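Local coordinates for Acarbose/maltose binding protein GacH (Streptomyces glaucescens, PDB 3K01) that binds acarbose and an acarbose homologue, and probably maltose, as the extracellular solute receptor of a bacterial ABC transporter, at residues A112-S117 with F315-S320; Y197-D202 with G218-R223; L334-T337 with V341-V344; R380-N385 with D394-N399. One frame throughout, in Å; residues are numbered along the deposited sequence. Where two conformers were deposited one is given.

Contact 1 (A112-S117 with F315-S320); sequences ALDDGS and FVKYMS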
loop_
_atom_site.group_PDB
_atom_site.type_symbol
_atom_site.label_atom_id
_atom_site.label_comp_id
_atom_site.label_asym_id
_atom_site.label_seq_id
_atom_site.Cartn_x
_atom_site.Cartn_y
_atom_site.Cartn_z
ATOM N N ALA A 112 -16.075 7.095 -17.595
ATOM C CA ALA A 112 -14.789 6.663 -17.002
ATOM C C ALA A 112 -14.841 5.286 -16.342
ATOM O O ALA A 112 -13.865 4.612 -16.218
ATOM C CB ALA A 112 -14.285 7.695 -15.984
ATOM N N LEU A 113 -16.005 4.907 -15.861
ATOM C CA LEU A 113 -16.174 3.760 -15.016
ATOM C C LEU A 113 -16.586 2.522 -15.796
ATOM O O LEU A 113 -16.752 1.531 -15.257
ATOM C CB LEU A 113 -17.189 4.076 -13.869
ATOM C CG LEU A 113 -16.863 5.262 -12.955
ATOM C CD1 LEU A 113 -17.818 5.285 -11.818
ATOM C CD2 LEU A 113 -15.413 5.169 -12.432
ATOM N N ASP A 114 -16.611 2.588 -17.078
ATOM C CA ASP A 114 -17.070 1.439 -17.897
ATOM C C ASP A 114 -16.434 0.056 -17.584
ATOM O O ASP A 114 -17.118 -0.931 -17.737
ATOM C CB ASP A 114 -16.925 1.736 -19.401
ATOM C CG ASP A 114 -17.790 2.906 -19.877
ATOM O OD1 ASP A 114 -18.885 3.107 -19.306
ATOM O OD2 ASP A 114 -17.354 3.620 -20.815
ATOM N N ASP A 115 -15.210 -0.052 -17.093
ATOM C CA ASP A 115 -14.801 -1.391 -16.660
ATOM C C ASP A 115 -14.998 -1.563 -15.158
ATOM O O ASP A 115 -14.278 -0.943 -14.374
ATOM C CB ASP A 115 -13.340 -1.652 -17.034
ATOM C CG ASP A 115 -13.144 -1.830 -18.526
ATOM O OD1 ASP A 115 -14.149 -2.038 -19.239
ATOM O OD2 ASP A 115 -12.024 -1.781 -19.076
ATOM N N GLY A 116 -15.957 -2.392 -14.732
ATOM C CA GLY A 116 -16.493 -2.137 -13.389
ATOM C C GLY A 116 -16.251 -3.046 -12.169
ATOM O O GLY A 116 -15.660 -2.604 -11.184
ATOM N N SER A 117 -16.702 -4.300 -12.231
ATOM C CA SER A 117 -16.704 -5.253 -11.111
ATOM C C SER A 117 -15.489 -6.139 -11.064
ATOM O O SER A 117 -15.325 -6.972 -10.186
ATOM C CB SER A 117 -17.931 -6.105 -11.130
ATOM O OG SER A 117 -18.128 -6.626 -9.828
ATOM N N PHE A 315 -9.419 8.549 -21.089
ATOM C CA PHE A 315 -8.022 8.245 -20.793
ATOM C C PHE A 315 -7.876 7.388 -19.521
ATOM O O PHE A 315 -7.116 6.411 -19.515
ATOM C CB PHE A 315 -7.230 9.542 -20.648
ATOM C CG PHE A 315 -5.759 9.322 -20.377
ATOM C CD1 PHE A 315 -4.895 9.028 -21.416
ATOM C CD2 PHE A 315 -5.267 9.394 -19.084
ATOM C CE1 PHE A 315 -3.539 8.819 -21.176
ATOM C CE2 PHE A 315 -3.907 9.194 -18.826
ATOM C CZ PHE A 315 -3.043 8.902 -19.877
ATOM N N VAL A 316 -8.592 7.734 -18.456
ATOM C CA VAL A 316 -8.477 6.924 -17.237
ATOM C C VAL A 316 -9.082 5.550 -17.438
ATOM O O VAL A 316 -8.562 4.578 -16.901
ATOM C CB VAL A 316 -8.994 7.623 -15.959
ATOM C CG1 VAL A 316 -8.294 8.958 -15.762
ATOM C CG2 VAL A 316 -10.513 7.774 -15.936
ATOM N N LYS A 317 -10.141 5.443 -18.235
ATOM C CA LYS A 317 -10.660 4.133 -18.577
ATOM C C LYS A 317 -9.602 3.300 -19.308
ATOM O O LYS A 317 -9.393 2.122 -18.975
ATOM C CB LYS A 317 -11.947 4.245 -19.414
ATOM C CG LYS A 317 -12.439 2.946 -19.994
ATOM C CD LYS A 317 -13.649 3.227 -20.875
ATOM C CE LYS A 317 -14.138 1.952 -21.492
ATOM N NZ LYS A 317 -15.304 2.191 -22.398
ATOM N N TYR A 318 -8.950 3.901 -20.300
ATOM C CA TYR A 318 -7.864 3.235 -21.006
ATOM C C TYR A 318 -6.723 2.826 -20.069
ATOM O O TYR A 318 -6.289 1.667 -20.096
ATOM C CB TYR A 318 -7.362 4.162 -22.114
ATOM C CG TYR A 318 -6.013 3.785 -22.679
ATOM C CD1 TYR A 318 -5.877 2.726 -23.577
ATOM C CD2 TYR A 318 -4.874 4.479 -22.289
ATOM C CE1 TYR A 318 -4.628 2.385 -24.088
ATOM C CE2 TYR A 318 -3.622 4.140 -22.792
ATOM C CZ TYR A 318 -3.523 3.099 -23.679
ATOM O OH TYR A 318 -2.261 2.748 -24.170
ATOM N N MET A 319 -6.259 3.734 -19.221
ATOM C CA MET A 319 -5.121 3.382 -18.384
ATOM C C MET A 319 -5.480 2.346 -17.322
ATOM O O MET A 319 -4.594 1.612 -16.850
ATOM C CB MET A 319 -4.555 4.626 -17.752
ATOM C CG MET A 319 -3.895 5.599 -18.720
ATOM S SD MET A 319 -2.403 4.926 -19.508
ATOM C CE MET A 319 -1.144 5.067 -18.208
ATOM N N SER A 320 -6.752 2.272 -16.930
ATOM C CA SER A 320 -7.231 1.290 -15.941
ATOM C C SER A 320 -7.636 -0.035 -16.582
ATOM O O SER A 320 -7.968 -0.989 -15.875
ATOM C CB SER A 320 -8.414 1.877 -15.154
ATOM O OG SER A 320 -8.852 1.029 -14.094
HETATM O O HOH W 1 -11.018 0.531 -17.579
HETATM O O HOH W 2 -11.668 0.936 -14.085
#

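Contact 2 (Y197-D202 with G218-R223); sequences YGEGGD and GVRAYR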
loop_
_atom_site.group_PDB
_atom_site.type_symbol
_atom_site.label_atom_id
_atom_site.label_comp_id
_atom_site.label_asym_id
_atom_site.label_seq_id
_atom_site.Cartn_x
_atom_site.Cartn_y
_atom_site.Cartn_z
ATOM N N TYR A 197 -4.510 -5.188 12.698
ATOM C CA TYR A 197 -5.488 -6.003 11.977
ATOM C C TYR A 197 -5.478 -7.434 12.529
ATOM O O TYR A 197 -6.523 -8.089 12.601
ATOM C CB TYR A 197 -5.169 -5.981 10.477
ATOM C CG TYR A 197 -5.164 -4.606 9.845
ATOM C CD1 TYR A 197 -6.006 -3.580 10.297
ATOM C CD2 TYR A 197 -4.285 -4.314 8.812
ATOM C CE1 TYR A 197 -5.993 -2.332 9.688
ATOM C CE2 TYR A 197 -4.275 -3.103 8.207
ATOM C CZ TYR A 197 -5.102 -2.085 8.660
ATOM O OH TYR A 197 -5.086 -0.853 8.029
ATOM N N GLY A 198 -4.298 -7.907 12.929
ATOM C CA GLY A 198 -4.201 -9.257 13.481
ATOM C C GLY A 198 -4.986 -9.415 14.786
ATOM O O GLY A 198 -5.366 -10.528 15.159
ATOM N N GLU A 199 -5.190 -8.306 15.495
ATOM C CA GLU A 199 -6.001 -8.332 16.711
ATOM C C GLU A 199 -7.459 -8.028 16.433
ATOM O O GLU A 199 -8.269 -7.882 17.365
ATOM C CB GLU A 199 -5.432 -7.351 17.736
ATOM C CG GLU A 199 -4.047 -7.748 18.239
ATOM C CD GLU A 199 -4.010 -9.192 18.678
ATOM O OE1 GLU A 199 -4.826 -9.532 19.572
ATOM O OE2 GLU A 199 -3.216 -9.993 18.142
ATOM N N GLY A 200 -7.819 -7.947 15.162
ATOM C CA GLY A 200 -9.195 -7.657 14.761
ATOM C C GLY A 200 -9.535 -6.201 14.912
ATOM O O GLY A 200 -10.716 -5.839 14.964
ATOM N N GLY A 201 -8.520 -5.353 14.981
ATOM C CA GLY A 201 -8.723 -3.923 15.214
ATOM C C GLY A 201 -8.665 -3.078 13.959
ATOM O O GLY A 201 -8.414 -3.585 12.852
ATOM N N ASP A 202 -8.940 -1.786 14.108
ATOM C CA ASP A 202 -8.868 -0.836 13.007
ATOM C C ASP A 202 -8.801 0.563 13.589
ATOM O O ASP A 202 -9.004 0.761 14.799
ATOM C CB ASP A 202 -10.070 -0.956 12.065
ATOM C CG ASP A 202 -9.716 -0.661 10.619
ATOM O OD1 ASP A 202 -8.766 0.098 10.342
ATOM O OD2 ASP A 202 -10.465 -1.164 9.746
ATOM N N GLY A 218 -6.749 -2.527 19.878
ATOM C CA GLY A 218 -5.617 -1.621 19.741
ATOM C C GLY A 218 -4.621 -1.762 20.879
ATOM O O GLY A 218 -3.388 -1.767 20.678
ATOM N N VAL A 219 -5.137 -1.911 22.101
ATOM C CA VAL A 219 -4.248 -2.149 23.237
ATOM C C VAL A 219 -3.464 -3.436 23.011
ATOM O O VAL A 219 -2.244 -3.468 23.172
ATOM C CB VAL A 219 -5.066 -2.268 24.537
ATOM C CG1 VAL A 219 -4.153 -2.675 25.707
ATOM C CG2 VAL A 219 -5.808 -0.970 24.838
ATOM N N ARG A 220 -4.168 -4.493 22.614
ATOM C CA ARG A 220 -3.504 -5.778 22.360
ATOM C C ARG A 220 -2.447 -5.649 21.282
ATOM O O ARG A 220 -1.415 -6.305 21.368
ATOM C CB ARG A 220 -4.484 -6.875 21.950
ATOM C CG ARG A 220 -5.365 -7.378 23.097
ATOM C CD ARG A 220 -6.040 -8.675 22.712
ATOM N NE ARG A 220 -6.818 -8.596 21.460
ATOM C CZ ARG A 220 -8.101 -8.253 21.390
ATOM N NH1 ARG A 220 -8.727 -8.209 20.219
ATOM N NH2 ARG A 220 -8.771 -7.962 22.510
ATOM N N ALA A 221 -2.688 -4.844 20.252
ATOM C CA ALA A 221 -1.697 -4.702 19.184
ATOM C C ALA A 221 -0.400 -4.074 19.699
ATOM O O ALA A 221 0.704 -4.541 19.345
ATOM C CB ALA A 221 -2.273 -3.900 18.056
ATOM N N TYR A 222 -0.506 -3.011 20.505
ATOM C CA TYR A 222 0.699 -2.477 21.115
ATOM C C TYR A 222 1.381 -3.504 22.029
ATOM O O TYR A 222 2.621 -3.555 22.098
ATOM C CB TYR A 222 0.399 -1.174 21.856
ATOM C CG TYR A 222 0.176 0.035 20.972
ATOM C CD1 TYR A 222 1.218 0.579 20.225
ATOM C CD2 TYR A 222 -1.081 0.655 20.906
ATOM C CE1 TYR A 222 1.024 1.720 19.452
ATOM C CE2 TYR A 222 -1.275 1.795 20.130
ATOM C CZ TYR A 222 -0.223 2.304 19.394
ATOM O OH TYR A 222 -0.353 3.442 18.626
ATOM N N ARG A 223 0.589 -4.307 22.742
ATOM C CA ARG A 223 1.170 -5.354 23.587
ATOM C C ARG A 223 1.909 -6.398 22.761
ATOM O O ARG A 223 2.969 -6.859 23.162
ATOM C CB ARG A 223 0.083 -6.013 24.428
ATOM C CG ARG A 223 0.620 -6.923 25.525
ATOM C CD ARG A 223 -0.481 -7.433 26.431
ATOM N NE ARG A 223 -1.091 -6.338 27.173
ATOM C CZ ARG A 223 -2.373 -5.983 27.100
ATOM N NH1 ARG A 223 -3.227 -6.638 26.310
ATOM N NH2 ARG A 223 -2.800 -4.976 27.844
#

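Contact 3 (L334-T337 with V341-V344); sequences LLPT and VYEV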
loop_
_atom_site.group_PDB
_atom_site.type_symbol
_atom_site.label_atom_id
_atom_site.label_comp_id
_atom_site.label_asym_id
_atom_site.label_seq_id
_atom_site.Cartn_x
_atom_site.Cartn_y
_atom_site.Cartn_z
ATOM N N LEU A 334 4.385 -4.531 -11.628
ATOM C CA LEU A 334 3.430 -3.937 -10.692
ATOM C C LEU A 334 2.183 -4.772 -10.649
ATOM O O LEU A 334 1.788 -5.376 -11.654
ATOM C CB LEU A 334 3.114 -2.498 -11.086
ATOM C CG LEU A 334 4.303 -1.549 -11.026
ATOM C CD1 LEU A 334 3.938 -0.187 -11.608
ATOM C CD2 LEU A 334 4.843 -1.436 -9.582
ATOM N N LEU A 335 1.522 -4.796 -9.504
ATOM C CA LEU A 335 0.426 -5.736 -9.300
ATOM C C LEU A 335 -0.906 -5.134 -9.764
ATOM O O LEU A 335 -1.260 -4.043 -9.344
ATOM C CB LEU A 335 0.323 -6.143 -7.816
ATOM C CG LEU A 335 1.628 -6.702 -7.241
ATOM C CD1 LEU A 335 1.538 -6.812 -5.734
ATOM C CD2 LEU A 335 1.966 -8.074 -7.867
ATOM N N PRO A 336 -1.643 -5.870 -10.622
ATOM C CA PRO A 336 -2.895 -5.301 -11.126
ATOM C C PRO A 336 -4.012 -5.250 -10.110
ATOM O O PRO A 336 -4.010 -5.969 -9.104
ATOM C CB PRO A 336 -3.288 -6.240 -12.269
ATOM C CG PRO A 336 -2.422 -7.459 -12.138
ATOM C CD PRO A 336 -1.338 -7.217 -11.164
ATOM N N THR A 337 -5.014 -4.427 -10.398
ATOM C CA THR A 337 -6.200 -4.432 -9.566
ATOM C C THR A 337 -7.321 -5.248 -10.166
ATOM O O THR A 337 -8.267 -5.600 -9.465
ATOM C CB THR A 337 -6.720 -3.034 -9.325
ATOM O OG1 THR A 337 -7.136 -2.452 -10.581
ATOM C CG2 THR A 337 -5.645 -2.181 -8.700
ATOM N N VAL A 341 -7.014 -9.951 -14.864
ATOM C CA VAL A 341 -5.650 -9.857 -15.360
ATOM C C VAL A 341 -4.751 -10.908 -14.700
ATOM O O VAL A 341 -3.810 -11.402 -15.310
ATOM C CB VAL A 341 -5.112 -8.425 -15.161
ATOM C CG1 VAL A 341 -3.656 -8.302 -15.563
ATOM C CG2 VAL A 341 -5.956 -7.450 -15.997
ATOM N N TYR A 342 -5.074 -11.300 -13.469
ATOM C CA TYR A 342 -4.318 -12.354 -12.781
ATOM C C TYR A 342 -4.445 -13.713 -13.449
ATOM O O TYR A 342 -3.635 -14.593 -13.186
ATOM C CB TYR A 342 -4.741 -12.450 -11.298
ATOM C CG TYR A 342 -4.209 -11.304 -10.465
ATOM C CD1 TYR A 342 -2.934 -11.356 -9.925
ATOM C CD2 TYR A 342 -4.984 -10.171 -10.226
ATOM C CE1 TYR A 342 -2.433 -10.295 -9.168
ATOM C CE2 TYR A 342 -4.520 -9.128 -9.455
ATOM C CZ TYR A 342 -3.237 -9.190 -8.929
ATOM O OH TYR A 342 -2.734 -8.162 -8.177
ATOM N N GLU A 343 -5.468 -13.888 -14.293
ATOM C CA GLU A 343 -5.624 -15.140 -15.035
ATOM C C GLU A 343 -4.844 -15.209 -16.338
ATOM O O GLU A 343 -4.775 -16.254 -16.975
ATOM C CB GLU A 343 -7.099 -15.418 -15.303
ATOM C CG GLU A 343 -7.861 -15.785 -14.063
ATOM C CD GLU A 343 -9.309 -16.103 -14.338
ATOM O OE1 GLU A 343 -9.757 -15.952 -15.503
ATOM O OE2 GLU A 343 -10.006 -16.489 -13.386
ATOM N N VAL A 344 -4.249 -14.097 -16.750
ATOM C CA VAL A 344 -3.423 -14.092 -17.947
ATOM C C VAL A 344 -2.136 -14.855 -17.630
ATOM O O VAL A 344 -1.503 -14.602 -16.602
ATOM C CB VAL A 344 -3.098 -12.657 -18.363
ATOM C CG1 VAL A 344 -2.173 -12.631 -19.554
ATOM C CG2 VAL A 344 -4.394 -11.879 -18.676
#

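Contact 4 (R380-N385 with D394-N399); sequences RLQMAN and DEAAAN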
loop_
_atom_site.group_PDB
_atom_site.type_symbol
_atom_site.label_atom_id
_atom_site.label_comp_id
_atom_site.label_asym_id
_atom_site.label_seq_id
_atom_site.Cartn_x
_atom_site.Cartn_y
_atom_site.Cartn_z
ATOM N N ARG A 380 3.018 6.305 15.026
ATOM C CA ARG A 380 4.475 6.279 15.004
ATOM C C ARG A 380 5.013 6.631 16.392
ATOM O O ARG A 380 5.872 5.931 16.935
ATOM C CB ARG A 380 5.044 7.262 14.008
ATOM C CG ARG A 380 6.576 7.177 13.935
ATOM C CD ARG A 380 7.178 8.400 13.269
ATOM N NE ARG A 380 6.892 9.596 14.072
ATOM C CZ ARG A 380 7.515 9.908 15.214
ATOM N NH1 ARG A 380 8.500 9.150 15.701
ATOM N NH2 ARG A 380 7.125 10.981 15.884
ATOM N N LEU A 381 4.505 7.722 16.971
ATOM C CA LEU A 381 4.995 8.172 18.263
ATOM C C LEU A 381 4.733 7.148 19.365
ATOM O O LEU A 381 5.654 6.812 20.158
ATOM C CB LEU A 381 4.308 9.491 18.603
ATOM C CG LEU A 381 4.736 10.104 19.932
ATOM C CD1 LEU A 381 6.247 10.352 20.000
ATOM C CD2 LEU A 381 3.954 11.373 20.152
ATOM N N GLN A 382 3.500 6.649 19.432
ATOM C CA GLN A 382 3.144 5.732 20.468
ATOM C C GLN A 382 3.806 4.375 20.315
ATOM O O GLN A 382 4.242 3.779 21.323
ATOM C CB GLN A 382 1.625 5.591 20.629
ATOM C CG GLN A 382 0.874 6.917 20.940
ATOM C CD GLN A 382 1.496 7.679 22.080
ATOM O OE1 GLN A 382 1.801 7.087 23.113
ATOM N NE2 GLN A 382 1.655 8.986 21.922
ATOM N N MET A 383 3.931 3.872 19.085
ATOM C CA MET A 383 4.632 2.600 18.922
ATOM C C MET A 383 6.098 2.731 19.342
ATOM O O MET A 383 6.637 1.805 19.964
ATOM C CB MET A 383 4.520 2.058 17.498
ATOM C CG MET A 383 5.496 0.865 17.224
ATOM S SD MET A 383 5.323 0.165 15.571
ATOM C CE MET A 383 5.088 1.831 14.836
ATOM N N ALA A 384 6.741 3.844 19.010
ATOM C CA ALA A 384 8.116 4.062 19.435
ATOM C C ALA A 384 8.219 4.059 20.949
ATOM O O ALA A 384 9.131 3.442 21.521
ATOM C CB ALA A 384 8.649 5.368 18.864
ATOM N N ASN A 385 7.283 4.722 21.609
ATOM C CA ASN A 385 7.339 4.842 23.049
ATOM C C ASN A 385 7.009 3.533 23.754
ATOM O O ASN A 385 7.483 3.305 24.863
ATOM C CB ASN A 385 6.476 6.018 23.510
ATOM C CG ASN A 385 7.048 7.359 23.062
ATOM O OD1 ASN A 385 8.150 7.449 22.487
ATOM N ND2 ASN A 385 6.284 8.407 23.303
ATOM N N ASP A 394 -1.716 0.189 27.099
ATOM C CA ASP A 394 -3.001 0.843 27.308
ATOM C C ASP A 394 -2.852 2.351 27.148
ATOM O O ASP A 394 -3.707 2.986 26.529
ATOM C CB ASP A 394 -3.548 0.526 28.695
ATOM C CG ASP A 394 -4.916 1.121 28.898
ATOM O OD1 ASP A 394 -5.872 0.507 28.415
ATOM O OD2 ASP A 394 -5.016 2.204 29.495
ATOM N N GLU A 395 -1.811 2.942 27.719
ATOM C CA GLU A 395 -1.624 4.383 27.592
ATOM C C GLU A 395 -1.323 4.735 26.137
ATOM O O GLU A 395 -1.782 5.770 25.642
ATOM C CB GLU A 395 -0.507 4.906 28.503
ATOM C CG GLU A 395 -0.412 6.433 28.506
ATOM C CD GLU A 395 0.654 7.000 29.400
ATOM O OE1 GLU A 395 1.606 6.271 29.742
ATOM O OE2 GLU A 395 0.543 8.197 29.768
ATOM N N ALA A 396 -0.551 3.895 25.441
ATOM C CA ALA A 396 -0.272 4.134 24.021
ATOM C C ALA A 396 -1.562 4.168 23.214
ATOM O O ALA A 396 -1.749 5.045 22.372
ATOM C CB ALA A 396 0.644 3.056 23.464
ATOM N N ALA A 397 -2.436 3.205 23.435
ATOM C CA ALA A 397 -3.704 3.162 22.722
ATOM C C ALA A 397 -4.570 4.370 23.051
ATOM O O ALA A 397 -5.124 5.014 22.138
ATOM C CB ALA A 397 -4.427 1.868 23.042
ATOM N N ALA A 398 -4.648 4.726 24.334
ATOM C CA ALA A 398 -5.399 5.915 24.758
ATOM C C ALA A 398 -4.851 7.186 24.120
ATOM O O ALA A 398 -5.621 8.045 23.639
ATOM C CB ALA A 398 -5.363 6.019 26.289
ATOM N N ASN A 399 -3.532 7.314 24.076
ATOM C CA ASN A 399 -2.913 8.492 23.484
ATOM C C ASN A 399 -3.219 8.553 21.985
ATOM O O ASN A 399 -3.467 9.628 21.428
ATOM C CB ASN A 399 -1.392 8.446 23.652
ATOM C CG ASN A 399 -0.940 8.781 25.054
ATOM O OD1 ASN A 399 -1.701 9.333 25.861
ATOM N ND2 ASN A 399 0.295 8.456 25.356
#

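Contact 1 (A112-S117 with F315-S320)
Lys317 reaches from helix 309-320 across the loop 112-117 and ends on the carboxylate of Asp114. Its chain is fully extended. CG stands anti to the backbone N (chi1 171°), and this sends the chain away from the helix and over the loop. CB lies against the carbonyl oxygen of Ala112, with Lys317 CB to Ala112 O at 3.7 Å. Further out, Lys317 CD is 3.7 Å from Asp114 OD2. CE then rests on the methylene of Asp114, at 3.5 Å from Lys317 CE to Asp114 CB. The tip closes a salt bridge, with Lys317 NZ donating to Asp114 OD2 at 3.0 Å. NZ comes to the anti side of that oxygen, 19° out of the carboxylate plane. Asp114 is exposed and Lys317 partly so, so the ion pair lies toward solvent.

The inner margin is apolar. Ala112 CB touches Val316 CG2 at 3.8 Å, and both residues are buried. Val316 also packs on Val136, Leu300 and Val87 of the central sheet.

Water also joins polar groups of the two segments. One molecule donates to Asp115 OD2 and to the carbonyl oxygen of Lys317. Another links Asp115 O to Ser320 OG, in one of two conformers of Ser320. The contact thus fastens a surface loop to a helix that covers the sheet of one alpha/beta lobe, as in periplasmic-type solute-binding proteins.

Contact 2 (Y197-D202 with G218-R223)
Arg220 grips Glu199 side-on: its NE and NH1 hold one side-chain oxygen and one backbone oxygen of Glu199. Arg220 NE donates to Glu199 OE1 at 2.9 Å as part of a salt bridge, with an N-H...O angle of 153°. The carboxylate oxygen offers its anti lone pair and lies almost in the guanidinium plane. Arg220 NH1 donates to the backbone carbonyl Glu199 O, also at 2.9 Å. This bond is more bent, at 138°, though NH1 lies in the carbonyl plane. The carboxylate and guanidinium planes are 71° apart.

OE1 has a second partner, the hydroxyl of Ser288. The arginine therefore shares this oxygen, and the buried carboxylate is held by more than its charge partner. Glu199 CG, anti to the carbonyl carbon, lies against helix 216-230, 3.8 Å from Ala221 N. The bend at chi2 then turns the carboxylate toward Arg220.

Backbone groups next to Glu199 are satisfied by the helix end. Gly200 N bonds to Tyr197 O at 2.9 Å, and Gly201 N bonds to Leu196 O. Gly200 has positive phi and is the C-prime residue. Arg220 thus donates to the Glu199 carbonyl within the Schellman motif that ends helix 193-198 beside helix 216-230.

Contact 3 (L334-T337 with V341-V344)
Tyr342 OH donates to the carbonyl oxygen of Pro336 at 2.7 Å, the one hydrogen bond between the two segments. Both lie in the loop that joins helix 322-332 to helix 345-348, so the bond ties together two parts of one short interhelical loop. OH sits in the carbonyl plane, on a lone pair of the oxygen, with a C=O...O angle of 139°.

The same two residues also meet through carbon. The pyrrolidine ring of Pro336 lies over one face of the tyrosine. Pro336 CG is 3.9 Å from the centroid of the Tyr342 ring and 20° off its normal, a CH-pi contact. It stands over the rim side of the face. Pro336 CD is nearer the phenol end, 3.5 Å from Tyr342 CZ. Tyr342 CG is anti to the carbonyl carbon (chi1 -74°). From there the ring comes in from the opposite direction to the proline, turns a face to it, and brings its hydroxyl to the Pro336 carbonyl. Bond and face contact together fix how the ring is rotated.

Tyr342 has further neighbours. Lys357 makes a cation-pi contact with its ring, and Val353 of helix 351-360 and Ile140 of strand 132-148 touch it. Pro336 is buried and also rests on Gln325 and Thr329 of helix 322-332. The loop is thereby packed between two helices and the central sheet.

Val341 adds an apolar contact on the proline. Its CG1 points at the ring, with Val341 CG1 to Pro336 CG at 3.7 Å. Leu335 contributes one atom, its CB, 3.7 Å from Tyr342 OH.

Contact 4 (R380-N385 with D394-N399)
A pair of consecutive helices, 376-387 and 393-407, forms a helical hairpin near the C terminus, and Gln382 is its main bridge. The backbones come closest at Gln382 and Ala396, whose CA atoms are 5.2 Å apart. The small side chain of Ala396 permits this approach. Gln382 CB meets Ala396 CB at 3.9 Å, and Gln382 CG lies 3.5 Å from the backbone oxygen Ala396 O. That oxygen also accepts a hydrogen bond from Thr400 OG1.

Beyond CG the glutamine folds over at chi2 (-50°), and its amide lies against the methylene of Asn399. Gln382 CD is 3.4 Å from Asn399 CB. The amide oxygen is then taken by the neighbouring amide, with Asn399 ND2 donating to Gln382 OE1 at 3.0 Å. The N-H points almost straight at the oxygen, at 171°, and the oxygen lies in the amide plane of Asn399. Seen from the acceptor the fit is different. ND2 stands above the Gln382 carbonyl plane and uses no lone pair. The two amide planes are 75° apart, and the side chains cross at about a right angle.

Asn399 is partly exposed, while Gln382 and Ala396 are buried. Gln382 also touches Tyr222 of helix 216-230, and Val219 of that helix packs on Asp394 and Ala397. Close packing of Gln382 on Ala396, with an amide-amide bond from Asn399 beside it, joins the two helices of this hairpin.

From the N terminus, the chain first reaches the loop 112-117. Contact 1 fastens it to helix 309-320, 198 residues later, and so closes the longest of the four loops. Contact 2 falls within that span, between the end of helix 193-198 and helix 216-230. After 315-320 the chain enters contact 3, in the loop after helix 322-332, and then contact 4, the hairpin of helices 376-387 and 393-407. No loops cross. Contacts 1 and 3 share one side of the chain's centre, their centres about 15 Å apart. Contacts 2 and 4 lie together and touch through Tyr222 and Val219, tying the C-terminal hairpin to helix 216-230.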